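Local coordinates for sulfatase (Bacteroides fragilis CAG:558, PDB 6USS), which probably hydrolyses sulfate esters as a calcium-dependent arylsulfatase of a gut bacterium, with its catalytic residue replaced in this form, at residues 104-117 and 125-137. The protein carries 1 engineered substitution. Numbering follows the deposited sequence.
Sequences HRVTNWTYPKGQQT and NVADWNVNGVCQV
Asn130 grips the segment 104-117 with two hydrogen bonds just where helix 101-104 ends, in the alkaline-phosphatase-like fold of the sulfatases. Its ND2 donates to His104 O at 2.8 Å, nearly straight at 165° and close to the amide plane but above the carbonyl plane, while its backbone N donates to Arg105 O, also at 2.8 Å. Asn130 opens a type I turn to Gly133; one residue before Gly133, Asn132 OD1 takes the N-H of Gly114, 2.8 Å away and on a lone pair, within the type II turn Pro112-Gln115.

The indole of Trp129 is held between Asn108 CB, over the six-membered ring and 4.0 Å from its centroid, and Val131 CG1, which lies over the opposite face near the rim. Its NE1 is satisfied by Asp118 OD1, and Asp118 OD2 takes Asn108 ND2, so one carboxylate holds ring and cover together. Trp109, whose CB points away from 125-137, has its side chain about 8 Å from the bound calcium ion. The extended chain of Gln116 runs its CG past Trp129 NE1 (3.8 Å) and carries NE2 to two waters, one reaching Trp129 O and Asp128 OD1, itself also bonded to His142 NE2, the other Val126 O.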
ATOM      1  N   HIS A 104      -5.823  13.224  20.168  1.00 17.35           N
ATOM      2  CA  HIS A 104      -5.908  13.262  18.713  1.00 20.49           C
ATOM      3  C   HIS A 104      -7.177  13.938  18.202  1.00 20.25           C
ATOM      4  O   HIS A 104      -7.253  14.239  17.007  1.00 18.51           O
ATOM      5  CB  HIS A 104      -5.748  11.855  18.099  1.00 19.04           C
ATOM      6  CG  HIS A 104      -6.797  10.865  18.505  1.00 20.14           C
ATOM      7  ND1 HIS A 104      -8.145  11.046  18.256  1.00 18.14           N
ATOM      8  CD2 HIS A 104      -6.685   9.656  19.108  1.00 17.29           C
ATOM      9  CE1 HIS A 104      -8.814   9.997  18.699  1.00 19.64           C
ATOM     10  NE2 HIS A 104      -7.952   9.138  19.222  1.00 16.81           N
ATOM     11  N   ARG A 105      -8.153  14.200  19.068  1.00 17.74           N
ATOM     12  CA  ARG A 105      -9.325  15.019  18.764  1.00 18.89           C
ATOM     13  C   ARG A 105     -10.234  14.435  17.691  1.00 18.75           C
ATOM     14  O   ARG A 105     -11.119  15.143  17.194  1.00 16.91           O
ATOM     15  CB  ARG A 105      -8.929  16.437  18.349  1.00 16.51           C
ATOM     16  CG  ARG A 105      -8.133  17.158  19.401  1.00 22.61           C
ATOM     17  CD  ARG A 105      -7.399  18.316  18.793  1.00 21.59           C
ATOM     18  NE  ARG A 105      -7.022  19.316  19.782  1.00 19.12           N
ATOM     19  CZ  ARG A 105      -6.541  20.513  19.464  1.00 21.38           C
ATOM     20  NH1 ARG A 105      -6.397  20.843  18.190  1.00 20.64           N
ATOM     21  NH2 ARG A 105      -6.206  21.384  20.408  1.00 25.26           N
ATOM     22  N   VAL A 106     -10.046  13.177  17.304  1.00 15.06           N
ATOM     23  CA  VAL A 106     -11.058  12.501  16.500  1.00 17.92           C
ATOM     24  C   VAL A 106     -12.033  11.870  17.483  1.00 16.23           C
ATOM     25  O   VAL A 106     -12.006  10.655  17.701  1.00 19.45           O
ATOM     26  CB  VAL A 106     -10.434  11.449  15.559  1.00 19.63           C
ATOM     27  CG1 VAL A 106     -11.370  11.126  14.441  1.00 16.19           C
ATOM     28  CG2 VAL A 106      -9.115  11.935  15.002  1.00 17.02           C
ATOM     29  N   THR A 107     -12.883  12.697  18.106  1.00 18.66           N
ATOM     30  CA  THR A 107     -13.636  12.317  19.301  1.00 17.70           C
ATOM     31  C   THR A 107     -15.076  11.934  19.013  1.00 19.70           C
ATOM     32  O   THR A 107     -15.763  11.455  19.923  1.00 20.38           O
ATOM     33  CB  THR A 107     -13.616  13.451  20.352  1.00 18.62           C
ATOM     34  OG1 THR A 107     -13.811  14.719  19.718  1.00 18.89           O
ATOM     35  CG2 THR A 107     -12.290  13.473  21.121  1.00 16.86           C
ATOM     36  N   ASN A 108     -15.555  12.133  17.792  1.00 17.55           N
ATOM     37  CA  ASN A 108     -16.838  11.598  17.368  1.00 17.85           C
ATOM     38  C   ASN A 108     -16.632  10.913  16.022  1.00 21.35           C
ATOM     39  O   ASN A 108     -15.530  10.935  15.465  1.00 22.38           O
ATOM     40  CB  ASN A 108     -17.888  12.706  17.309  1.00 19.65           C
ATOM     41  CG  ASN A 108     -19.285  12.174  17.335  1.00 20.53           C
ATOM     42  OD1 ASN A 108     -19.507  10.962  17.244  1.00 21.43           O
ATOM     43  ND2 ASN A 108     -20.256  13.082  17.431  1.00 22.10           N
ATOM     44  N   TRP A 109     -17.682  10.301  15.474  1.00 19.63           N
ATOM     45  CA  TRP A 109     -17.473   9.461  14.296  1.00 26.09           C
ATOM     46  C   TRP A 109     -17.314  10.285  13.010  1.00 22.24           C
ATOM     47  O   TRP A 109     -17.972  11.306  12.809  1.00 18.53           O
ATOM     48  CB  TRP A 109     -18.600   8.432  14.152  1.00 27.67           C
ATOM     49  CG  TRP A 109     -19.943   8.971  13.786  1.00 24.46           C
ATOM     50  CD1 TRP A 109     -20.927   9.368  14.646  1.00 22.80           C
ATOM     51  CD2 TRP A 109     -20.466   9.142  12.460  1.00 23.31           C
ATOM     52  NE1 TRP A 109     -22.035   9.787  13.935  1.00 25.91           N
ATOM     53  CE2 TRP A 109     -21.776   9.660  12.592  1.00 26.93           C
ATOM     54  CE3 TRP A 109     -19.958   8.905  11.176  1.00 22.40           C
ATOM     55  CZ2 TRP A 109     -22.580   9.957  11.483  1.00 25.00           C
ATOM     56  CZ3 TRP A 109     -20.759   9.188  10.080  1.00 24.73           C
ATOM     57  CH2 TRP A 109     -22.056   9.713  10.241  1.00 27.99           C
ATOM     58  N   THR A 110     -16.422   9.830  12.137  1.00 24.23           N
ATOM     59  CA  THR A 110     -16.056  10.567  10.936  1.00 22.06           C
ATOM     60  C   THR A 110     -16.582   9.889   9.677  1.00 21.26           C
ATOM     61  O   THR A 110     -16.736   8.661   9.630  1.00 17.13           O
ATOM     62  CB  THR A 110     -14.537  10.707  10.817  1.00 17.14           C
ATOM     63  OG1 THR A 110     -13.969   9.430  10.518  1.00 17.77           O
ATOM     64  CG2 THR A 110     -13.947  11.214  12.108  1.00 16.77           C
ATOM     65  N   TYR A 111     -16.879  10.729   8.654  1.00 17.78           N
ATOM     66  CA  TYR A 111     -16.936  10.339   7.248  1.00 19.64           C
ATOM     67  C   TYR A 111     -16.869  11.565   6.324  1.00 20.04           C
ATOM     68  O   TYR A 111     -15.926  11.672   5.531  1.00 15.27           O
ATOM     69  CB  TYR A 111     -18.171   9.482   6.931  1.00 15.73           C
ATOM     70  CG  TYR A 111     -18.132   8.946   5.511  1.00 19.38           C
ATOM     71  CD1 TYR A 111     -17.613   7.676   5.232  1.00 19.52           C
ATOM     72  CD2 TYR A 111     -18.590   9.718   4.444  1.00 19.09           C
ATOM     73  CE1 TYR A 111     -17.570   7.194   3.932  1.00 23.62           C
ATOM     74  CE2 TYR A 111     -18.543   9.243   3.140  1.00 21.89           C
ATOM     75  CZ  TYR A 111     -18.029   7.994   2.892  1.00 23.93           C
ATOM     76  OH  TYR A 111     -17.980   7.541   1.604  1.00 26.52           O
ATOM     77  N   PRO A 112     -17.819  12.504   6.374  1.00 18.93           N
ATOM     78  CA  PRO A 112     -17.813  13.597   5.383  1.00 18.18           C
ATOM     79  C   PRO A 112     -16.604  14.508   5.545  1.00 17.74           C
ATOM     80  O   PRO A 112     -16.308  14.972   6.646  1.00 16.22           O
ATOM     81  CB  PRO A 112     -19.116  14.349   5.679  1.00 16.25           C
ATOM     82  CG  PRO A 112     -19.362  14.093   7.126  1.00 21.66           C
ATOM     83  CD  PRO A 112     -18.945  12.648   7.315  1.00 19.42           C
ATOM     84  N   LYS A 113     -15.927  14.801   4.428  1.00 17.13           N
ATOM     85  CA  LYS A 113     -14.722  15.625   4.487  1.00 17.13           C
ATOM     86  C   LYS A 113     -15.051  17.046   4.938  1.00 21.63           C
ATOM     87  O   LYS A 113     -15.927  17.709   4.368  1.00 18.31           O
ATOM     88  CB  LYS A 113     -14.023  15.653   3.137  1.00 16.62           C
ATOM     89  CG  LYS A 113     -12.776  16.542   3.097  1.00 20.31           C
ATOM     90  CD  LYS A 113     -12.013  16.354   1.754  1.00 19.70           C
ATOM     91  CE  LYS A 113     -10.735  17.166   1.717  1.00 16.18           C
ATOM     92  NZ  LYS A 113      -9.828  16.689   0.654  1.00 24.05           N
ATOM     93  N   GLY A 114     -14.355  17.497   5.979  1.00 20.33           N
ATOM     94  CA  GLY A 114     -14.506  18.836   6.502  1.00 19.91           C
ATOM     95  C   GLY A 114     -15.801  19.140   7.233  1.00 21.57           C
ATOM     96  O   GLY A 114     -16.036  20.307   7.556  1.00 25.21           O
ATOM     97  N   GLN A 115     -16.644  18.153   7.525  1.00 19.65           N
ATOM     98  CA  GLN A 115     -17.926  18.437   8.166  1.00 26.61           C
ATOM     99  C   GLN A 115     -18.081  17.638   9.449  1.00 24.38           C
ATOM    100  O   GLN A 115     -17.677  16.474   9.521  1.00 26.48           O
ATOM    101  CB  GLN A 115     -19.115  18.124   7.251  1.00 25.05           C
ATOM    102  CG  GLN A 115     -19.143  18.893   5.948  1.00 28.84           C
ATOM    103  CD  GLN A 115     -20.114  18.254   4.954  1.00 48.70           C
ATOM    104  OE1 GLN A 115     -21.334  18.365   5.111  1.00 51.58           O
ATOM    105  NE2 GLN A 115     -19.570  17.549   3.940  1.00 42.78           N
ATOM    106  N   GLN A 116     -18.688  18.277  10.449  1.00 23.27           N
ATOM    107  CA  GLN A 116     -19.027  17.633  11.711  1.00 20.20           C
ATOM    108  C   GLN A 116     -20.293  16.794  11.553  1.00 17.56           C
ATOM    109  O   GLN A 116     -21.319  17.299  11.094  1.00 19.95           O
ATOM    110  CB  GLN A 116     -19.225  18.696  12.796  1.00 16.13           C
ATOM    111  CG  GLN A 116     -17.975  19.515  13.093  1.00 12.58           C
ATOM    112  CD  GLN A 116     -18.219  20.691  14.026  1.00 16.66           C
ATOM    113  OE1 GLN A 116     -19.359  21.113  14.234  1.00 25.36           O
ATOM    114  NE2 GLN A 116     -17.145  21.222  14.606  1.00 16.73           N
ATOM    115  N   THR A 117     -20.223  15.511  11.936  1.00 19.83           N
ATOM    116  CA  THR A 117     -21.414  14.662  12.011  1.00 19.55           C
ATOM    117  C   THR A 117     -22.255  14.906  13.272  1.00 20.42           C
ATOM    118  O   THR A 117     -23.373  14.377  13.371  1.00 16.02           O
ATOM    119  CB  THR A 117     -21.019  13.188  11.978  1.00 19.81           C
ATOM    120  OG1 THR A 117     -20.228  12.909  13.135  1.00 19.51           O
ATOM    121  CG2 THR A 117     -20.226  12.853  10.718  1.00 20.93           C
ATOM    122  N   ASN A 125     -21.918  24.672  21.292  1.00 23.03           N
ATOM    123  CA  ASN A 125     -21.140  24.301  20.121  1.00 24.69           C
ATOM    124  C   ASN A 125     -20.141  23.233  20.517  1.00 22.55           C
ATOM    125  O   ASN A 125     -19.510  23.334  21.570  1.00 26.57           O
ATOM    126  CB  ASN A 125     -20.388  25.496  19.546  1.00 29.99           C
ATOM    127  CG  ASN A 125     -21.314  26.556  19.049  1.00 30.31           C
ATOM    128  OD1 ASN A 125     -22.057  26.331  18.091  1.00 33.89           O
ATOM    129  ND2 ASN A 125     -21.309  27.712  19.713  1.00 24.32           N
ATOM    130  N   VAL A 126     -19.992  22.216  19.673  1.00 20.01           N
ATOM    131  CA  VAL A 126     -19.036  21.152  19.959  1.00 18.22           C
ATOM    132  C   VAL A 126     -17.621  21.684  19.772  1.00 20.00           C
ATOM    133  O   VAL A 126     -17.424  22.776  19.221  1.00 20.88           O
ATOM    134  CB  VAL A 126     -19.296  19.919  19.074  1.00 18.54           C
ATOM    135  CG1 VAL A 126     -20.659  19.309  19.402  1.00 21.54           C
ATOM    136  CG2 VAL A 126     -19.242  20.301  17.628  1.00 15.62           C
ATOM    137  N   ALA A 127     -16.625  20.925  20.234  1.00 23.11           N
ATOM    138  CA  ALA A 127     -15.232  21.286  19.986  1.00 18.86           C
ATOM    139  C   ALA A 127     -14.967  21.364  18.491  1.00 21.47           C
ATOM    140  O   ALA A 127     -15.658  20.738  17.679  1.00 20.37           O
ATOM    141  CB  ALA A 127     -14.289  20.268  20.617  1.00 18.82           C
ATOM    142  N   ASP A 128     -13.964  22.159  18.120  1.00 22.36           N
ATOM    143  CA  ASP A 128     -13.515  22.194  16.727  1.00 20.74           C
ATOM    144  C   ASP A 128     -12.595  20.997  16.529  1.00 18.21           C
ATOM    145  O   ASP A 128     -11.372  21.116  16.436  1.00 15.00           O
ATOM    146  CB  ASP A 128     -12.820  23.504  16.398  1.00 18.85           C
ATOM    147  CG  ASP A 128     -12.413  23.600  14.935  1.00 23.65           C
ATOM    148  OD1 ASP A 128     -12.791  22.718  14.131  1.00 17.41           O
ATOM    149  OD2 ASP A 128     -11.687  24.558  14.601  1.00 24.45           O
ATOM    150  N   TRP A 129     -13.214  19.824  16.455  1.00 18.58           N
ATOM    151  CA  TRP A 129     -12.510  18.556  16.507  1.00 20.96           C
ATOM    152  C   TRP A 129     -12.084  18.096  15.101  1.00 16.86           C
ATOM    153  O   TRP A 129     -12.390  18.728  14.089  1.00 20.45           O
ATOM    154  CB  TRP A 129     -13.386  17.531  17.230  1.00 19.31           C
ATOM    155  CG  TRP A 129     -14.656  17.120  16.523  1.00 24.74           C
ATOM    156  CD1 TRP A 129     -15.855  17.800  16.491  1.00 22.01           C
ATOM    157  CD2 TRP A 129     -14.862  15.913  15.771  1.00 22.05           C
ATOM    158  NE1 TRP A 129     -16.787  17.083  15.759  1.00 18.81           N
ATOM    159  CE2 TRP A 129     -16.204  15.923  15.313  1.00 19.52           C
ATOM    160  CE3 TRP A 129     -14.043  14.822  15.447  1.00 18.13           C
ATOM    161  CZ2 TRP A 129     -16.739  14.886  14.545  1.00 19.72           C
ATOM    162  CZ3 TRP A 129     -14.580  13.792  14.680  1.00 19.50           C
ATOM    163  CH2 TRP A 129     -15.917  13.834  14.238  1.00 19.12           C
ATOM    164  N   ASN A 130     -11.331  16.995  15.055  1.00 17.98           N
ATOM    165  CA  ASN A 130     -10.636  16.565  13.837  1.00 21.10           C
ATOM    166  C   ASN A 130     -11.530  15.661  12.985  1.00 19.02           C
ATOM    167  O   ASN A 130     -11.292  14.460  12.832  1.00 22.47           O
ATOM    168  CB  ASN A 130      -9.326  15.874  14.193  1.00 17.64           C
ATOM    169  CG  ASN A 130      -8.207  16.859  14.449  1.00 18.83           C
ATOM    170  OD1 ASN A 130      -8.170  17.926  13.847  1.00 16.23           O
ATOM    171  ND2 ASN A 130      -7.285  16.509  15.339  1.00 21.00           N
ATOM    172  N   VAL A 131     -12.541  16.285  12.372  1.00 17.46           N
ATOM    173  CA  VAL A 131     -13.579  15.607  11.597  1.00 16.62           C
ATOM    174  C   VAL A 131     -12.975  14.749  10.496  1.00 22.13           C
ATOM    175  O   VAL A 131     -13.646  13.863   9.960  1.00 21.26           O
ATOM    176  CB  VAL A 131     -14.562  16.614  10.972  1.00 19.81           C
ATOM    177  CG1 VAL A 131     -15.357  17.327  12.048  1.00 16.85           C
ATOM    178  CG2 VAL A 131     -13.802  17.613  10.092  1.00 14.47           C
ATOM    179  N   ASN A 132     -11.721  15.018  10.127  1.00 21.52           N
ATOM    180  CA  ASN A 132     -11.120  14.311   9.010  1.00 18.85           C
ATOM    181  C   ASN A 132     -10.286  13.118   9.434  1.00 25.26           C
ATOM    182  O   ASN A 132      -9.812  12.379   8.557  1.00 22.67           O
ATOM    183  CB  ASN A 132     -10.256  15.259   8.177  1.00 22.31           C
ATOM    184  CG  ASN A 132     -11.075  16.129   7.236  1.00 21.14           C
ATOM    185  OD1 ASN A 132     -12.287  15.925   7.053  1.00 17.76           O
ATOM    186  ND2 ASN A 132     -10.418  17.122   6.646  1.00 24.66           N
ATOM    187  N   GLY A 133     -10.079  12.910  10.742  1.00 17.71           N
ATOM    188  CA  GLY A 133      -9.514  11.653  11.203  1.00 15.14           C
ATOM    189  C   GLY A 133      -8.018  11.698  11.422  1.00 21.08           C
ATOM    190  O   GLY A 133      -7.487  12.699  11.908  1.00 26.72           O
ATOM    191  N   VAL A 134      -7.313  10.631  11.073  1.00 17.99           N
ATOM    192  CA  VAL A 134      -5.864  10.625  11.202  1.00 19.77           C
ATOM    193  C   VAL A 134      -5.253  10.300   9.844  1.00 22.13           C
ATOM    194  O   VAL A 134      -5.891   9.710   8.970  1.00 22.71           O
ATOM    195  CB  VAL A 134      -5.381   9.621  12.265  1.00 20.08           C
ATOM    196  CG1 VAL A 134      -6.103   9.871  13.593  1.00 12.54           C
ATOM    197  CG2 VAL A 134      -5.579   8.178  11.763  1.00 16.14           C
ATOM    198  N   CYS A 135      -3.994  10.693   9.679  1.00 19.06           N
ATOM    199  CA  CYS A 135      -3.191  10.314   8.528  1.00 14.48           C
ATOM    200  C   CYS A 135      -1.728  10.401   8.952  1.00 20.52           C
ATOM    201  O   CYS A 135      -1.410  10.801  10.080  1.00 16.16           O
ATOM    202  CB  CYS A 135      -3.505  11.203   7.326  1.00 18.40           C
ATOM    203  SG  CYS A 135      -3.120  12.959   7.616  1.00 24.97           S
ATOM    204  N   GLN A 136      -0.826  10.036   8.036  1.00 19.91           N
ATOM    205  CA  GLN A 136       0.598  10.042   8.339  1.00 18.25           C
ATOM    206  C   GLN A 136       1.330  11.204   7.700  1.00 18.15           C
ATOM    207  O   GLN A 136       2.554  11.279   7.816  1.00 22.11           O
ATOM    208  CB  GLN A 136       1.257   8.729   7.902  1.00 19.97           C
ATOM    209  CG  GLN A 136       0.739   7.483   8.572  1.00 17.96           C
ATOM    210  CD  GLN A 136       1.654   6.283   8.324  1.00 24.63           C
ATOM    211  OE1 GLN A 136       2.595   6.033   9.095  1.00 20.50           O
ATOM    212  NE2 GLN A 136       1.392   5.541   7.236  1.00 19.90           N
ATOM    213  N   VAL A 137       0.620  12.112   7.036  1.00 27.77           N
ATOM    214  CA  VAL A 137       1.241  13.256   6.369  1.00 24.56           C
ATOM    215  C   VAL A 137       0.821  14.534   7.080  1.00 22.30           C
ATOM    216  O   VAL A 137      -0.189  14.539   7.800  1.00 23.93           O
ATOM    217  CB  VAL A 137       0.870  13.291   4.884  1.00 21.07           C
ATOM    218  CG1 VAL A 137       1.563  12.163   4.175  1.00 22.90           C
ATOM    219  CG2 VAL A 137      -0.626  13.166   4.727  1.00 19.30           C
TER
HETATM  220  O   HOH W   1     -16.032  13.444   9.050  1.00 19.16           O
HETATM  221  O   HOH W   2     -14.490  20.581  13.513  1.00 17.83           O
HETATM  222  O   HOH W   3     -17.544  23.475  16.402  1.00 23.93           O